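Thiosulfate sulfurtransferase (Pseudomonas aeruginosa, PDB 1YT8) probably transfers sulfane sulfur from thiosulfate to cyanide, as a single chain built from four rhodanese-like domains. Local coordinates at residues Ala7-Thr10 with Phe11-Arg15; Asp151-Arg154 with Phe155-Gln159; Gly428-Glu431 with Arg432-Leu435; Leu508-Glu511 with Phe512-Glu516; Asp246-Lys249 with Ala250-Arg254. All coordinates share one frame; numbering follows the deposited sequence.

All five contacts are local, each between residues a few positions apart. Along the chain the order is contact 1, contact 2, contact 5, contact 3, contact 4. Contacts 1 and 2 stand where a strand gives way to a helix, after strand 7-9 of the first parallel sheet and strand 147-151 of the second; contact 3 leads from a helix into strand 432-436, central in the fourth. The repeated rhodanese-like sheets thus supply three contacts, while contact 5, between the second and third sheets in sequence, and contact 4, near the C-terminus, lie on helices outside them. Contacts 2 and 4, centres about 23 Å apart, lie nearest the bound sulfite; contacts 3 and 5 have centres about 61 Å apart, on opposite sides of the molecule's centre.

Contact 1. Residues Ala7-Thr10 with Phe11-Arg15; sequences AVRT and FHDIR
A capping box formed by T10 and D13 opens helix 11-20 directly after strand 7-9. T10 holds the N-cap position, and each residue's side chain takes a backbone N-H of the other. D13 OD2 accepts from T10 N at 2.8 Å in an almost straight bond (174°), met on the anti side of the carboxylate and somewhat out of its plane. In return, T10 OG1 accepts from D13 N at 3.2 Å, more bent at 152°. The T10 hydroxyl can reach forward over the first turn because chi1 of 73° sets OG1 between the backbone N and the carbonyl carbon, where H12 CB also packs against it at 3.5 Å. The first regular helical bond, I14 N to T10 O at 3.1 Å, follows at once, and I14 CG1 lies against the same carbonyl oxygen. D13 OD2 also rests 3.9 Å from R9 CB. The R9 guanidinium is turned nearly perpendicular to the carboxylate and does not pair with it; it reaches D90, T67 and the carbonyl of I66 instead. The negative charge of D13 at the helix N-terminus would be expected to suit the helix dipole. Strand 7-9 is an outermost strand of the first five-stranded parallel sheet, bonded to strand 91-94, while F11 turns inward from the helix to meet W101 edge-to-face.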
loop_
_atom_site.group_PDB
_atom_site.type_symbol
_atom_site.label_atom_id
_atom_site.label_comp_id
_atom_site.label_asym_id
_atom_site.label_seq_id
_atom_site.Cartn_x
_atom_site.Cartn_y
_atom_site.Cartn_z
ATOM N N ALA A 7 25.462 12.095 -3.487
ATOM C CA ALA A 7 26.217 11.389 -4.526
ATOM C C ALA A 7 25.285 11.025 -5.670
ATOM O O ALA A 7 24.113 11.439 -5.722
ATOM C CB ALA A 7 26.834 10.116 -3.975
ATOM N N VAL A 8 25.862 10.260 -6.592
ATOM C CA VAL A 8 25.191 9.750 -7.780
ATOM C C VAL A 8 25.398 8.237 -7.874
ATOM O O VAL A 8 26.518 7.733 -7.740
ATOM C CB VAL A 8 25.743 10.394 -9.078
ATOM C CG1 VAL A 8 25.027 9.817 -10.277
ATOM C CG2 VAL A 8 25.568 11.909 -9.018
ATOM N N ARG A 9 24.302 7.526 -8.109
ATOM C CA ARG A 9 24.322 6.084 -8.271
ATOM C C ARG A 9 23.644 5.749 -9.591
ATOM O O ARG A 9 22.652 6.375 -9.970
ATOM C CB ARG A 9 23.604 5.400 -7.106
ATOM C CG ARG A 9 24.530 5.086 -5.935
ATOM C CD ARG A 9 23.844 4.205 -4.894
ATOM N NE ARG A 9 23.076 4.969 -3.917
ATOM C CZ ARG A 9 23.583 5.476 -2.798
ATOM N NH1 ARG A 9 24.866 5.301 -2.513
ATOM N NH2 ARG A 9 22.806 6.141 -1.954
ATOM N N THR A 10 24.186 4.756 -10.285
ATOM C CA THR A 10 23.670 4.350 -11.580
ATOM C C THR A 10 22.819 3.093 -11.543
ATOM O O THR A 10 22.686 2.433 -10.511
ATOM C CB THR A 10 24.817 4.069 -12.567
ATOM O OG1 THR A 10 25.457 2.835 -12.207
ATOM C CG2 THR A 10 25.851 5.194 -12.527
ATOM N N PHE A 11 22.245 2.781 -12.698
ATOM C CA PHE A 11 21.440 1.583 -12.880
ATOM C C PHE A 11 22.295 0.395 -12.435
ATOM O O PHE A 11 21.833 -0.493 -11.722
ATOM C CB PHE A 11 21.077 1.434 -14.364
ATOM C CG PHE A 11 20.700 0.033 -14.766
ATOM C CD1 PHE A 11 19.452 -0.495 -14.437
ATOM C CD2 PHE A 11 21.607 -0.770 -15.457
ATOM C CE1 PHE A 11 19.113 -1.804 -14.786
ATOM C CE2 PHE A 11 21.279 -2.080 -15.811
ATOM C CZ PHE A 11 20.028 -2.599 -15.474
ATOM N N HIS A 12 23.554 0.394 -12.861
ATOM C CA HIS A 12 24.475 -0.684 -12.523
ATOM C C HIS A 12 24.739 -0.820 -11.027
ATOM O O HIS A 12 24.878 -1.937 -10.524
ATOM C CB HIS A 12 25.781 -0.500 -13.296
ATOM C CG HIS A 12 25.606 -0.610 -14.777
ATOM N ND1 HIS A 12 25.304 -1.801 -15.400
ATOM C CD2 HIS A 12 25.602 0.334 -15.749
ATOM C CE1 HIS A 12 25.119 -1.587 -16.691
ATOM N NE2 HIS A 12 25.293 -0.299 -16.928
ATOM N N ASP A 13 24.804 0.305 -10.318
ATOM C CA ASP A 13 25.026 0.278 -8.872
ATOM C C ASP A 13 23.831 -0.393 -8.204
ATOM O O ASP A 13 23.984 -1.239 -7.320
ATOM C CB ASP A 13 25.161 1.697 -8.299
ATOM C CG ASP A 13 26.457 2.380 -8.696
ATOM O OD1 ASP A 13 27.529 1.754 -8.556
ATOM O OD2 ASP A 13 26.402 3.555 -9.129
ATOM N N ILE A 14 22.634 0.007 -8.623
ATOM C CA ILE A 14 21.406 -0.548 -8.061
ATOM C C ILE A 14 21.275 -2.035 -8.395
ATOM O O ILE A 14 20.948 -2.845 -7.527
ATOM C CB ILE A 14 20.155 0.193 -8.602
ATOM C CG1 ILE A 14 20.224 1.688 -8.242
ATOM C CG2 ILE A 14 18.892 -0.461 -8.057
ATOM C CD1 ILE A 14 20.300 1.984 -6.746
ATOM N N ARG A 15 21.531 -2.394 -9.652
ATOM C CA ARG A 15 21.427 -3.786 -10.072
ATOM C C ARG A 15 22.391 -4.664 -9.288
ATOM O O ARG A 15 22.047 -5.777 -8.895
ATOM C CB ARG A 15 21.713 -3.925 -11.570
ATOM C CG ARG A 15 21.482 -5.337 -12.103
ATOM C CD ARG A 15 21.826 -5.443 -13.581
ATOM N NE ARG A 15 21.586 -6.786 -14.107
ATOM C CZ ARG A 15 20.386 -7.281 -14.395
ATOM N NH1 ARG A 15 19.294 -6.545 -14.215
ATOM N NH2 ARG A 15 20.276 -8.519 -14.862
#

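Contact 2. Residues Asp151-Arg154 with Phe155-Gln159; sequences DARR and FDEYQ
R154 NE and NH2 grip D156 side-on, NE to OD1 at 2.9 Å and NH2 to OD2 at 3.1 Å, both on syn lone pairs and with the two planes only 16° apart. Over one face of the same guanidinium lies E157 OE1, its carboxylate stacked on it; the 3.7 Å approach to R154 NH1 is a long salt bridge, charge alone. E157 OE1 also accepts from R154 N at 3.0 Å, fairly straight (163°) but from the anti side and out of the carboxylate plane. R154 is the N-cap of helix 155-160, in the loop that leaves strand 147-151 of the rhodanese-like sheet, so E157 ties the loop backbone to the first turn. Behind it, R153 grips D151 side-on, with NE on OD1 at 2.9 Å and NH2 on OD2 at 2.8 Å. D151 OD1 also accepts from R153 N, an Asx turn. A water links R153 NH1 to E157 OE2. Farther out, R198 pairs with E157 OE1, M161 O accepts from R153 NH2, and the R153 side chain, packed on C193 and A194, lies about 4 Å from a bound sulfite ion.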
loop_
_atom_site.group_PDB
_atom_site.type_symbol
_atom_site.label_atom_id
_atom_site.label_comp_id
_atom_site.label_asym_id
_atom_site.label_seq_id
_atom_site.Cartn_x
_atom_site.Cartn_y
_atom_site.Cartn_z
ATOM N N ASP A 151 -13.981 -13.500 -0.905
ATOM C CA ASP A 151 -13.334 -12.311 -1.452
ATOM C C ASP A 151 -12.109 -11.964 -0.602
ATOM O O ASP A 151 -12.244 -11.592 0.568
ATOM C CB ASP A 151 -14.334 -11.158 -1.447
ATOM C CG ASP A 151 -13.922 -10.026 -2.352
ATOM O OD1 ASP A 151 -12.763 -9.576 -2.246
ATOM O OD2 ASP A 151 -14.765 -9.584 -3.164
ATOM N N ALA A 152 -10.924 -12.069 -1.202
ATOM C CA ALA A 152 -9.657 -11.833 -0.501
ATOM C C ALA A 152 -9.165 -10.394 -0.354
ATOM O O ALA A 152 -8.071 -10.167 0.168
ATOM C CB ALA A 152 -8.556 -12.678 -1.152
ATOM N N ARG A 153 -9.959 -9.429 -0.801
ATOM C CA ARG A 153 -9.572 -8.023 -0.715
ATOM C C ARG A 153 -9.913 -7.417 0.644
ATOM O O ARG A 153 -10.386 -8.109 1.546
ATOM C CB ARG A 153 -10.291 -7.223 -1.805
ATOM C CG ARG A 153 -10.042 -7.721 -3.227
ATOM C CD ARG A 153 -10.945 -6.987 -4.202
ATOM N NE ARG A 153 -12.349 -7.365 -4.030
ATOM C CZ ARG A 153 -13.374 -6.625 -4.448
ATOM N NH1 ARG A 153 -13.155 -5.464 -5.059
ATOM N NH2 ARG A 153 -14.617 -7.044 -4.255
ATOM N N ARG A 154 -9.661 -6.118 0.792
ATOM C CA ARG A 154 -9.998 -5.430 2.038
ATOM C C ARG A 154 -11.520 -5.382 2.103
ATOM O O ARG A 154 -12.184 -5.406 1.074
ATOM C CB ARG A 154 -9.476 -3.990 2.040
ATOM C CG ARG A 154 -7.965 -3.837 2.046
ATOM C CD ARG A 154 -7.602 -2.382 2.354
ATOM N NE ARG A 154 -8.310 -1.452 1.478
ATOM C CZ ARG A 154 -7.867 -1.044 0.292
ATOM N NH1 ARG A 154 -6.703 -1.478 -0.175
ATOM N NH2 ARG A 154 -8.598 -0.213 -0.437
ATOM N N PHE A 155 -12.071 -5.289 3.307
ATOM C CA PHE A 155 -13.522 -5.243 3.456
ATOM C C PHE A 155 -14.153 -4.071 2.696
ATOM O O PHE A 155 -15.241 -4.212 2.136
ATOM C CB PHE A 155 -13.905 -5.156 4.936
ATOM C CG PHE A 155 -15.382 -5.284 5.184
ATOM C CD1 PHE A 155 -16.044 -6.480 4.912
ATOM C CD2 PHE A 155 -16.119 -4.203 5.659
ATOM C CE1 PHE A 155 -17.418 -6.598 5.106
ATOM C CE2 PHE A 155 -17.491 -4.307 5.858
ATOM C CZ PHE A 155 -18.145 -5.509 5.579
ATOM N N ASP A 156 -13.487 -2.917 2.668
ATOM C CA ASP A 156 -14.054 -1.770 1.953
ATOM C C ASP A 156 -14.136 -2.006 0.443
ATOM O O ASP A 156 -15.023 -1.476 -0.230
ATOM C CB ASP A 156 -13.264 -0.485 2.241
ATOM C CG ASP A 156 -11.814 -0.569 1.801
ATOM O OD1 ASP A 156 -11.009 -1.203 2.514
ATOM O OD2 ASP A 156 -11.480 -0.000 0.743
ATOM N N GLU A 157 -13.213 -2.797 -0.096
ATOM C CA GLU A 157 -13.239 -3.098 -1.524
ATOM C C GLU A 157 -14.424 -4.010 -1.793
ATOM O O GLU A 157 -15.178 -3.815 -2.750
ATOM C CB GLU A 157 -11.950 -3.795 -1.951
ATOM C CG GLU A 157 -10.737 -2.886 -1.995
ATOM C CD GLU A 157 -9.470 -3.648 -2.323
ATOM O OE1 GLU A 157 -8.890 -4.255 -1.398
ATOM O OE2 GLU A 157 -9.065 -3.651 -3.505
ATOM N N TYR A 158 -14.575 -5.017 -0.936
ATOM C CA TYR A 158 -15.669 -5.977 -1.039
ATOM C C TYR A 158 -17.009 -5.246 -0.969
ATOM O O TYR A 158 -17.958 -5.596 -1.672
ATOM C CB TYR A 158 -15.546 -7.002 0.097
ATOM C CG TYR A 158 -16.801 -7.792 0.391
ATOM C CD1 TYR A 158 -17.143 -8.920 -0.361
ATOM C CD2 TYR A 158 -17.659 -7.399 1.418
ATOM C CE1 TYR A 158 -18.316 -9.637 -0.089
ATOM C CE2 TYR A 158 -18.827 -8.102 1.696
ATOM C CZ TYR A 158 -19.151 -9.216 0.942
ATOM O OH TYR A 158 -20.321 -9.890 1.214
ATOM N N GLN A 159 -17.091 -4.229 -0.120
ATOM C CA GLN A 159 -18.332 -3.475 -0.003
ATOM C C GLN A 159 -18.605 -2.606 -1.227
ATOM O O GLN A 159 -19.760 -2.273 -1.513
ATOM C CB GLN A 159 -18.321 -2.606 1.256
ATOM C CG GLN A 159 -18.475 -3.394 2.537
ATOM C CD GLN A 159 -19.219 -2.607 3.596
ATOM O OE1 GLN A 159 -18.735 -1.584 4.081
ATOM N NE2 GLN A 159 -20.411 -3.074 3.948
HETATM O O HOH W 1 -11.047 -3.580 -5.458
#

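Contact 3. Residues Gly428-Glu431 with Arg432-Leu435; sequences GTAE and RYVL
With chi1 at -68°, Y433 carries CG anti to its carbonyl carbon, and chi2 of -92° turns the ring so that one face receives the A430 methyl. A430 CB stands 4.2 Å from the ring centroid, 18° off the normal, in a CH-pi contact displaced toward the hydroxyl end; its nearest ring atom is Y433 CZ, at 4.0 Å. The phenol reaches back along the loop, and two waters join it to the backbone. One bonds Y433 OH at 2.6 Å and donates a hydrogen bond to G428 O at 2.7 Å; it lies at the ring edge, in plane. The other bonds Y433 OH at 2.8 Å and accepts from A430 N at 3.0 Å. Together they fix the hydroxyl to both ends of a three-residue span. R432 points the other way, its guanidinium engaging T393 and the ring of W387. G428, with positive phi, is the first residue past helix 420-427. This is the helix-to-strand connection of an alpha/beta rhodanese-like fold, delivering the chain into the central strand 432-436 beside strand 393-397.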
loop_
_atom_site.group_PDB
_atom_site.type_symbol
_atom_site.label_atom_id
_atom_site.label_comp_id
_atom_site.label_asym_id
_atom_site.label_seq_id
_atom_site.Cartn_x
_atom_site.Cartn_y
_atom_site.Cartn_z
ATOM N N GLY A 428 -2.137 33.845 -8.636
ATOM C CA GLY A 428 -1.887 35.273 -8.589
ATOM C C GLY A 428 -1.187 35.704 -7.318
ATOM O O GLY A 428 -0.269 35.035 -6.845
ATOM N N THR A 429 -1.606 36.834 -6.768
ATOM C CA THR A 429 -1.003 37.332 -5.545
ATOM C C THR A 429 -2.062 37.394 -4.459
ATOM O O THR A 429 -3.260 37.439 -4.747
ATOM C CB THR A 429 -0.397 38.738 -5.741
ATOM O OG1 THR A 429 -1.434 39.667 -6.073
ATOM C CG2 THR A 429 0.634 38.721 -6.861
ATOM N N ALA A 430 -1.615 37.376 -3.211
ATOM C CA ALA A 430 -2.517 37.441 -2.074
ATOM C C ALA A 430 -1.863 38.292 -0.998
ATOM O O ALA A 430 -0.652 38.512 -1.022
ATOM C CB ALA A 430 -2.788 36.044 -1.539
ATOM N N GLU A 431 -2.667 38.778 -0.059
ATOM C CA GLU A 431 -2.136 39.587 1.026
ATOM C C GLU A 431 -1.653 38.648 2.125
ATOM O O GLU A 431 -0.785 38.998 2.926
ATOM C CB GLU A 431 -3.214 40.539 1.556
ATOM C CG GLU A 431 -3.756 41.471 0.474
ATOM C CD GLU A 431 -4.533 42.653 1.025
ATOM O OE1 GLU A 431 -5.541 42.441 1.730
ATOM O OE2 GLU A 431 -4.131 43.803 0.743
ATOM N N ARG A 432 -2.204 37.436 2.133
ATOM C CA ARG A 432 -1.844 36.439 3.130
ATOM C C ARG A 432 -2.344 35.058 2.712
ATOM O O ARG A 432 -3.378 34.933 2.053
ATOM C CB ARG A 432 -2.450 36.820 4.482
ATOM C CG ARG A 432 -3.947 37.089 4.415
ATOM C CD ARG A 432 -4.440 37.890 5.611
ATOM N NE ARG A 432 -5.869 38.176 5.514
ATOM C CZ ARG A 432 -6.538 38.959 6.357
ATOM N NH1 ARG A 432 -5.907 39.543 7.367
ATOM N NH2 ARG A 432 -7.841 39.159 6.193
ATOM N N TYR A 433 -1.603 34.028 3.103
ATOM C CA TYR A 433 -1.958 32.652 2.779
ATOM C C TYR A 433 -2.276 31.866 4.039
ATOM O O TYR A 433 -1.656 32.068 5.082
ATOM C CB TYR A 433 -0.798 31.949 2.072
ATOM C CG TYR A 433 -0.481 32.461 0.691
ATOM C CD1 TYR A 433 -1.069 31.891 -0.440
ATOM C CD2 TYR A 433 0.429 33.499 0.509
ATOM C CE1 TYR A 433 -0.751 32.344 -1.718
ATOM C CE2 TYR A 433 0.750 33.961 -0.760
ATOM C CZ TYR A 433 0.159 33.380 -1.869
ATOM O OH TYR A 433 0.481 33.848 -3.119
ATOM N N VAL A 434 -3.246 30.966 3.930
ATOM C CA VAL A 434 -3.626 30.101 5.034
ATOM C C VAL A 434 -3.589 28.692 4.450
ATOM O O VAL A 434 -4.268 28.407 3.463
ATOM C CB VAL A 434 -5.041 30.412 5.553
ATOM C CG1 VAL A 434 -5.411 29.415 6.649
ATOM C CG2 VAL A 434 -5.092 31.837 6.105
ATOM N N LEU A 435 -2.781 27.822 5.045
ATOM C CA LEU A 435 -2.647 26.456 4.545
ATOM C C LEU A 435 -3.456 25.460 5.369
ATOM O O LEU A 435 -3.550 25.579 6.591
ATOM C CB LEU A 435 -1.172 26.045 4.547
ATOM C CG LEU A 435 -0.160 27.109 4.089
ATOM C CD1 LEU A 435 1.221 26.473 4.037
ATOM C CD2 LEU A 435 -0.538 27.678 2.726
HETATM O O HOH W 2 -0.672 32.894 -5.283
HETATM O O HOH W 3 1.271 36.484 -3.420
#

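Contact 4. Residues Leu508-Glu511 with Phe512-Glu516; sequences LDWE and FGLVE
W510 and L514 form the tight side of this kink between two helices. L514 lays both methyls over one face of the indole: CD1 sits 4.1 Å from the centroid of the six-membered ring, 16° off its normal, a CH-pi contact, while CD2 comes to 3.7 Å from W510 CZ2. The indole can lie there because W510 has CG anti to its backbone N (chi1 166°), which swings the ring forward along the chain. L514 CD1 also touches the backbone at E511 CA, and V114 and K117 of helix 114-127 pack on W510. The other side is looser. F512 is exposed, and its ring leads away from the preceding turn, although F512 CB lies 3.3 Å from D509 O. Here the backbone changes pattern: F512 N still bonds L508 O at 3.0 Å, but G513 N takes W510 O at 3.1 Å and only weakly D509 O. L514 N then bonds E511 O at 3.1 Å, from above the carbonyl plane. A water enters the break, donating to E511 O at 2.8 Å and accepting from V515 N, with a weaker bond to F512 O. Bonds spanning three residues in place of four, with a water inserted at the carbonyl, mark a break between helices 501-512 and 514-521; E511, on the inner side, touches R196 of the sulfite pocket.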
loop_
_atom_site.group_PDB
_atom_site.type_symbol
_atom_site.label_atom_id
_atom_site.label_comp_id
_atom_site.label_asym_id
_atom_site.label_seq_id
_atom_site.Cartn_x
_atom_site.Cartn_y
_atom_site.Cartn_z
ATOM N N LEU A 508 -5.803 -6.625 -17.331
ATOM C CA LEU A 508 -5.576 -8.065 -17.411
ATOM C C LEU A 508 -4.463 -8.376 -18.410
ATOM O O LEU A 508 -3.601 -9.222 -18.153
ATOM C CB LEU A 508 -6.863 -8.782 -17.832
ATOM C CG LEU A 508 -8.076 -8.646 -16.905
ATOM C CD1 LEU A 508 -9.252 -9.399 -17.512
ATOM C CD2 LEU A 508 -7.747 -9.192 -15.512
ATOM N N ASP A 509 -4.486 -7.690 -19.550
ATOM C CA ASP A 509 -3.469 -7.902 -20.573
ATOM C C ASP A 509 -2.098 -7.542 -20.019
ATOM O O ASP A 509 -1.105 -8.199 -20.325
ATOM C CB ASP A 509 -3.747 -7.056 -21.819
ATOM C CG ASP A 509 -5.031 -7.449 -22.524
ATOM O OD1 ASP A 509 -5.417 -8.631 -22.458
ATOM O OD2 ASP A 509 -5.648 -6.568 -23.159
ATOM N N TRP A 510 -2.046 -6.489 -19.208
ATOM C CA TRP A 510 -0.788 -6.070 -18.609
ATOM C C TRP A 510 -0.254 -7.175 -17.694
ATOM O O TRP A 510 0.925 -7.526 -17.757
ATOM C CB TRP A 510 -0.977 -4.772 -17.816
ATOM C CG TRP A 510 0.179 -4.454 -16.915
ATOM C CD1 TRP A 510 1.430 -4.054 -17.288
ATOM C CD2 TRP A 510 0.198 -4.564 -15.488
ATOM N NE1 TRP A 510 2.231 -3.909 -16.180
ATOM C CE2 TRP A 510 1.499 -4.215 -15.060
ATOM C CE3 TRP A 510 -0.759 -4.923 -14.528
ATOM C CZ2 TRP A 510 1.871 -4.219 -13.713
ATOM C CZ3 TRP A 510 -0.389 -4.928 -13.185
ATOM C CH2 TRP A 510 0.917 -4.575 -12.791
ATOM N N GLU A 511 -1.116 -7.735 -16.850
ATOM C CA GLU A 511 -0.675 -8.795 -15.948
ATOM C C GLU A 511 -0.219 -10.029 -16.724
ATOM O O GLU A 511 0.695 -10.735 -16.296
ATOM C CB GLU A 511 -1.786 -9.154 -14.949
ATOM C CG GLU A 511 -2.136 -7.994 -14.012
ATOM C CD GLU A 511 -3.062 -8.381 -12.869
ATOM O OE1 GLU A 511 -4.093 -9.041 -13.120
ATOM O OE2 GLU A 511 -2.767 -8.007 -11.715
ATOM N N PHE A 512 -0.838 -10.266 -17.877
ATOM C CA PHE A 512 -0.494 -11.405 -18.730
ATOM C C PHE A 512 0.965 -11.355 -19.191
ATOM O O PHE A 512 1.563 -12.387 -19.507
ATOM C CB PHE A 512 -1.409 -11.423 -19.959
ATOM C CG PHE A 512 -1.203 -12.616 -20.865
ATOM C CD1 PHE A 512 -1.735 -13.860 -20.536
ATOM C CD2 PHE A 512 -0.478 -12.491 -22.050
ATOM C CE1 PHE A 512 -1.549 -14.967 -21.375
ATOM C CE2 PHE A 512 -0.285 -13.589 -22.896
ATOM C CZ PHE A 512 -0.823 -14.829 -22.556
ATOM N N GLY A 513 1.540 -10.158 -19.236
ATOM C CA GLY A 513 2.918 -10.036 -19.684
ATOM C C GLY A 513 3.965 -9.865 -18.597
ATOM O O GLY A 513 5.148 -9.699 -18.904
ATOM N N LEU A 514 3.554 -9.925 -17.334
ATOM C CA LEU A 514 4.483 -9.733 -16.220
ATOM C C LEU A 514 5.586 -10.771 -16.034
ATOM O O LEU A 514 6.722 -10.413 -15.738
ATOM C CB LEU A 514 3.710 -9.584 -14.907
ATOM C CG LEU A 514 2.994 -8.245 -14.732
ATOM C CD1 LEU A 514 2.211 -8.257 -13.434
ATOM C CD2 LEU A 514 4.017 -7.115 -14.734
ATOM N N VAL A 515 5.269 -12.050 -16.187
ATOM C CA VAL A 515 6.295 -13.071 -16.014
ATOM C C VAL A 515 7.424 -12.878 -17.022
ATOM O O VAL A 515 8.603 -13.036 -16.691
ATOM C CB VAL A 515 5.696 -14.483 -16.129
ATOM C CG1 VAL A 515 6.806 -15.530 -16.176
ATOM C CG2 VAL A 515 4.795 -14.737 -14.928
ATOM N N GLU A 516 7.067 -12.517 -18.249
ATOM C CA GLU A 516 8.070 -12.282 -19.275
ATOM C C GLU A 516 8.954 -11.108 -18.850
ATOM O O GLU A 516 10.173 -11.154 -19.006
ATOM C CB GLU A 516 7.403 -11.977 -20.617
ATOM C CG GLU A 516 8.386 -11.802 -21.763
ATOM C CD GLU A 516 7.696 -11.538 -23.090
ATOM O OE1 GLU A 516 6.819 -12.340 -23.475
ATOM O OE2 GLU A 516 8.033 -10.532 -23.749
HETATM O O HOH W 4 2.500 -12.902 -16.511
#

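Contact 5. Residues Asp246-Lys249 with Ala250-Arg254; sequences DTRK and AAAQR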
loop_
_atom_site.group_PDB
_atom_site.type_symbol
_atom_site.label_atom_id
_atom_site.label_comp_id
_atom_site.label_asym_id
_atom_site.label_seq_id
_atom_site.Cartn_x
_atom_site.Cartn_y
_atom_site.Cartn_z
ATOM N N ASP A 246 -10.386 -25.667 18.038
ATOM C CA ASP A 246 -10.105 -26.885 17.284
ATOM C C ASP A 246 -9.693 -26.489 15.870
ATOM O O ASP A 246 -8.661 -26.929 15.360
ATOM C CB ASP A 246 -11.352 -27.773 17.243
ATOM C CG ASP A 246 -11.057 -29.185 16.752
ATOM O OD1 ASP A 246 -10.677 -29.345 15.570
ATOM O OD2 ASP A 246 -11.204 -30.136 17.556
ATOM N N THR A 247 -10.508 -25.645 15.248
ATOM C CA THR A 247 -10.245 -25.167 13.897
ATOM C C THR A 247 -8.862 -24.516 13.819
ATOM O O THR A 247 -8.066 -24.827 12.935
ATOM C CB THR A 247 -11.306 -24.126 13.473
ATOM O OG1 THR A 247 -12.607 -24.725 13.522
ATOM C CG2 THR A 247 -11.032 -23.618 12.063
ATOM N N ARG A 248 -8.586 -23.620 14.761
ATOM C CA ARG A 248 -7.319 -22.899 14.807
ATOM C C ARG A 248 -6.092 -23.810 14.879
ATOM O O ARG A 248 -5.185 -23.714 14.051
ATOM C CB ARG A 248 -7.307 -21.944 16.002
ATOM C CG ARG A 248 -6.115 -20.998 16.040
ATOM C CD ARG A 248 -5.846 -20.526 17.460
ATOM N NE ARG A 248 -5.421 -21.635 18.310
ATOM C CZ ARG A 248 -4.235 -22.233 18.226
ATOM N NH1 ARG A 248 -3.340 -21.826 17.334
ATOM N NH2 ARG A 248 -3.951 -23.254 19.025
ATOM N N LYS A 249 -6.070 -24.690 15.874
ATOM C CA LYS A 249 -4.948 -25.601 16.079
ATOM C C LYS A 249 -4.574 -26.407 14.836
ATOM O O LYS A 249 -3.394 -26.542 14.509
ATOM C CB LYS A 249 -5.261 -26.547 17.235
ATOM C CG LYS A 249 -4.132 -27.485 17.611
ATOM C CD LYS A 249 -4.568 -28.395 18.750
ATOM C CE LYS A 249 -3.519 -29.442 19.079
ATOM N NZ LYS A 249 -4.007 -30.366 20.149
ATOM N N ALA A 250 -5.578 -26.939 14.148
ATOM C CA ALA A 250 -5.344 -27.734 12.949
ATOM C C ALA A 250 -4.737 -26.878 11.837
ATOM O O ALA A 250 -3.743 -27.259 11.216
ATOM C CB ALA A 250 -6.656 -28.358 12.475
ATOM N N ALA A 251 -5.341 -25.721 11.597
ATOM C CA ALA A 251 -4.869 -24.804 10.563
ATOM C C ALA A 251 -3.460 -24.298 10.870
ATOM O O ALA A 251 -2.639 -24.147 9.965
ATOM C CB ALA A 251 -5.826 -23.631 10.439
ATOM N N ALA A 252 -3.192 -24.033 12.145
ATOM C CA ALA A 252 -1.883 -23.544 12.573
ATOM C C ALA A 252 -0.781 -24.545 12.243
ATOM O O ALA A 252 0.310 -24.164 11.815
ATOM C CB ALA A 252 -1.900 -23.253 14.069
ATOM N N GLN A 253 -1.065 -25.826 12.448
ATOM C CA GLN A 253 -0.094 -26.868 12.157
ATOM C C GLN A 253 0.228 -26.880 10.664
ATOM O O GLN A 253 1.389 -26.995 10.275
ATOM C CB GLN A 253 -0.639 -28.233 12.592
ATOM C CG GLN A 253 0.336 -29.378 12.398
ATOM C CD GLN A 253 -0.037 -30.603 13.213
ATOM O OE1 GLN A 253 -0.102 -30.547 14.443
ATOM N NE2 GLN A 253 -0.283 -31.718 12.532
ATOM N N ARG A 254 -0.804 -26.750 9.834
ATOM C CA ARG A 254 -0.630 -26.740 8.383
ATOM C C ARG A 254 0.156 -25.506 7.937
ATOM O O ARG A 254 1.057 -25.601 7.098
ATOM C CB ARG A 254 -1.992 -26.735 7.684
ATOM C CG ARG A 254 -2.868 -27.948 7.956
ATOM C CD ARG A 254 -2.426 -29.162 7.164
ATOM N NE ARG A 254 -3.467 -30.189 7.153
ATOM C CZ ARG A 254 -3.442 -31.277 6.390
ATOM N NH1 ARG A 254 -2.423 -31.490 5.567
ATOM N NH2 ARG A 254 -4.441 -32.149 6.446
#
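A252 N donates to R248 O at 2.8 Å, the shortest bond of this helical turn, and meets the carbonyl nearly end-on (C=O...N 169°). Its neighbours are longer: A251 N to T247 O at 3.2 Å, Q253 N to K249 O at 3.2 Å, and A250 N to D246 O, weak at 3.3 Å. These i to i+4 bonds are those of a regular alpha-helix. The side chains add little across the turn. R248 runs out with CG anti to its backbone N (chi1 -172°), then bends at chi3, which brings NH1 back to 3.8 Å from A252 CB, obliquely to the guanidinium. That methyl also rests 3.3 Å from R248 O. K249, exposed, is extended throughout. The polar ends are held from outside: R248 NH1 bonds D331 O, R248 NE bonds Q245, and T247 OG1 bonds S244. Helix 245-262 follows the second sheet and precedes the third along the chain, and bridges parts of both: T247 bonds E180 of helix 174-181, while A251 and A252 lie against V333, just before helix 334-344.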